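Local coordinates for hemoglobin subunit beta (Isurus oxyrinchus, PDB 3MKB), which probably carries and releases oxygen in the blood of the shortfin mako shark, binding it at a haem as part of a four-chain haemoglobin, at residues T25-R30 against I101-H106. Sequence-based numbering, arbitrary orientation.
Sequences TKALER and IVELAH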
loop_
_atom_site.group_PDB
_atom_site.type_symbol
_atom_site.label_atom_id
_atom_site.label_comp_id
_atom_site.label_asym_id
_atom_site.label_seq_id
_atom_site.Cartn_x
_atom_site.Cartn_y
_atom_site.Cartn_z
ATOM N N THR B 25 -11.872 -3.665 22.376
ATOM C CA THR B 25 -13.145 -4.297 22.055
ATOM C C THR B 25 -13.818 -3.492 20.912
ATOM O O THR B 25 -14.135 -4.063 19.876
ATOM C CB THR B 25 -14.056 -4.426 23.310
ATOM O OG1 THR B 25 -13.393 -5.267 24.272
ATOM C CG2 THR B 25 -15.377 -5.069 22.947
ATOM N N LYS B 26 -13.975 -2.192 21.094
ATOM C CA LYS B 26 -14.528 -1.307 20.044
ATOM C C LYS B 26 -13.683 -1.300 18.799
ATOM O O LYS B 26 -14.231 -1.269 17.711
ATOM C CB LYS B 26 -14.674 0.133 20.525
ATOM C CG LYS B 26 -15.469 0.277 21.796
ATOM C CD LYS B 26 -15.461 1.714 22.282
ATOM C CE LYS B 26 -15.998 1.808 23.709
ATOM N NZ LYS B 26 -16.001 3.219 24.238
ATOM N N ALA B 27 -12.344 -1.307 18.941
ATOM C CA ALA B 27 -11.488 -1.306 17.710
ATOM C C ALA B 27 -11.698 -2.565 16.838
ATOM O O ALA B 27 -11.784 -2.482 15.614
ATOM C CB ALA B 27 -10.008 -1.134 18.035
ATOM N N LEU B 28 -11.714 -3.725 17.493
ATOM C CA LEU B 28 -11.991 -4.990 16.854
ATOM C C LEU B 28 -13.354 -4.962 16.138
ATOM O O LEU B 28 -13.472 -5.395 14.955
ATOM C CB LEU B 28 -11.950 -6.094 17.937
ATOM C CG LEU B 28 -11.273 -7.444 17.795
ATOM C CD1 LEU B 28 -12.319 -8.594 17.760
ATOM C CD2 LEU B 28 -10.211 -7.600 16.669
ATOM N N GLU B 29 -14.373 -4.485 16.864
ATOM C CA GLU B 29 -15.754 -4.402 16.354
ATOM C C GLU B 29 -15.820 -3.489 15.136
ATOM O O GLU B 29 -16.448 -3.816 14.100
ATOM C CB GLU B 29 -16.743 -3.944 17.465
ATOM C CG GLU B 29 -17.002 -5.068 18.498
ATOM C CD GLU B 29 -17.757 -4.608 19.770
ATOM O OE1 GLU B 29 -17.861 -3.372 20.044
ATOM O OE2 GLU B 29 -18.187 -5.517 20.510
ATOM N N ARG B 30 -15.134 -2.355 15.244
ATOM C CA ARG B 30 -15.019 -1.441 14.148
ATOM C C ARG B 30 -14.364 -2.049 12.942
ATOM O O ARG B 30 -14.853 -1.887 11.795
ATOM C CB ARG B 30 -14.239 -0.183 14.588
ATOM C CG ARG B 30 -14.060 0.897 13.480
ATOM C CD ARG B 30 -13.341 2.173 14.099
ATOM N NE ARG B 30 -14.117 2.697 15.217
ATOM C CZ ARG B 30 -15.111 3.582 15.089
ATOM N NH1 ARG B 30 -15.434 4.057 13.886
ATOM N NH2 ARG B 30 -15.784 3.994 16.163
ATOM N N ILE B 101 -6.387 3.355 16.516
ATOM C CA ILE B 101 -6.119 4.803 16.401
ATOM C C ILE B 101 -7.435 5.571 16.313
ATOM O O ILE B 101 -7.582 6.600 16.951
ATOM C CB ILE B 101 -5.209 5.091 15.189
ATOM C CG1 ILE B 101 -3.790 4.635 15.551
ATOM C CG2 ILE B 101 -5.180 6.608 14.870
ATOM C CD1 ILE B 101 -2.900 4.475 14.422
ATOM N N VAL B 102 -8.394 5.071 15.515
ATOM C CA VAL B 102 -9.719 5.725 15.450
ATOM C C VAL B 102 -10.351 5.733 16.859
ATOM O O VAL B 102 -10.963 6.725 17.224
ATOM C CB VAL B 102 -10.621 5.098 14.385
ATOM C CG1 VAL B 102 -12.143 5.571 14.524
ATOM C CG2 VAL B 102 -10.096 5.483 12.995
ATOM N N GLU B 103 -10.123 4.670 17.666
ATOM C CA GLU B 103 -10.755 4.612 18.986
ATOM C C GLU B 103 -10.027 5.536 19.972
ATOM O O GLU B 103 -10.643 6.153 20.804
ATOM C CB GLU B 103 -10.866 3.197 19.532
ATOM C CG GLU B 103 -11.958 2.320 18.861
ATOM C CD GLU B 103 -13.342 2.943 18.893
ATOM O OE1 GLU B 103 -14.144 2.578 17.979
ATOM O OE2 GLU B 103 -13.657 3.730 19.836
ATOM N N LEU B 104 -8.715 5.610 19.853
ATOM C CA LEU B 104 -7.951 6.654 20.616
ATOM C C LEU B 104 -8.350 8.119 20.282
ATOM O O LEU B 104 -8.349 8.952 21.155
ATOM C CB LEU B 104 -6.457 6.425 20.390
ATOM C CG LEU B 104 -5.893 5.130 21.028
ATOM C CD1 LEU B 104 -4.516 4.764 20.367
ATOM C CD2 LEU B 104 -5.795 5.243 22.621
ATOM N N ALA B 105 -8.634 8.409 19.014
ATOM C CA ALA B 105 -9.201 9.695 18.573
ATOM C C ALA B 105 -10.548 10.010 19.266
ATOM O O ALA B 105 -10.795 11.115 19.758
ATOM C CB ALA B 105 -9.341 9.698 17.008
ATOM N N HIS B 106 -11.415 9.016 19.317
ATOM C CA HIS B 106 -12.736 9.113 19.926
ATOM C C HIS B 106 -12.601 9.364 21.445
ATOM O O HIS B 106 -13.421 10.042 22.044
ATOM C CB HIS B 106 -13.573 7.830 19.582
ATOM C CG HIS B 106 -14.808 8.128 18.752
ATOM N ND1 HIS B 106 -15.938 7.339 18.758
ATOM C CD2 HIS B 106 -15.125 9.219 18.020
ATOM C CE1 HIS B 106 -16.854 7.885 17.988
ATOM N NE2 HIS B 106 -16.380 9.031 17.523
HETATM O O HOH W 1 -16.460 0.671 17.585
#
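The guanidinium of R30 has V102 CG1 over one face, 3.4 Å above the plane and offset toward the rim, while E103 OE1 sits at its edge, close to the plane. R30 grips this carboxylate side-on with two nitrogens, yet both converge on one oxygen: NE and NH2 each lie 2.8 Å from E103 OE1. The bonds are moderately bent, and both donors reach OE1 from the same face of the carboxylate, 36° out of its plane, so the salt bridge is not the coplanar, two-oxygen kind. A bend in each chain brings the groups together, at chi3 in R30 (-58°) and at chi2 in E103. This is a B-helix to G-helix contact of the globin fold: helix 20-34 crosses helix 93-108, with local axes 9.1 Å apart at closest approach and the CA atoms of A27 and E103 the nearest pair across the two segments. There E103 CG packs against the A27 backbone, 3.6 Å from A27 N. Its carboxylate is also flanked by K26, whose CB lies 3.5 Å from E103 CD; the lysine chain then runs extended past OE2, and its ammonium makes no direct contact with the acid. A water donates to both K26 O and E103 OE1, giving OE1 of this buried glutamate a third donor. R30 also spans a subunit interface: NH1 bonds to H121 ND1, and NH2, besides E103, bonds to F116 O, both of a neighbouring alpha subunit. A leucine in place of R30 would probably leave the E103 carboxylate without the charged group that grips it and deprive those two alpha-subunit acceptors of their donors. H106 ND1 lies oblique to the guanidinium, 4.2 Å from R30 NH2, and the histidine side chain packs on F116 of the same alpha subunit.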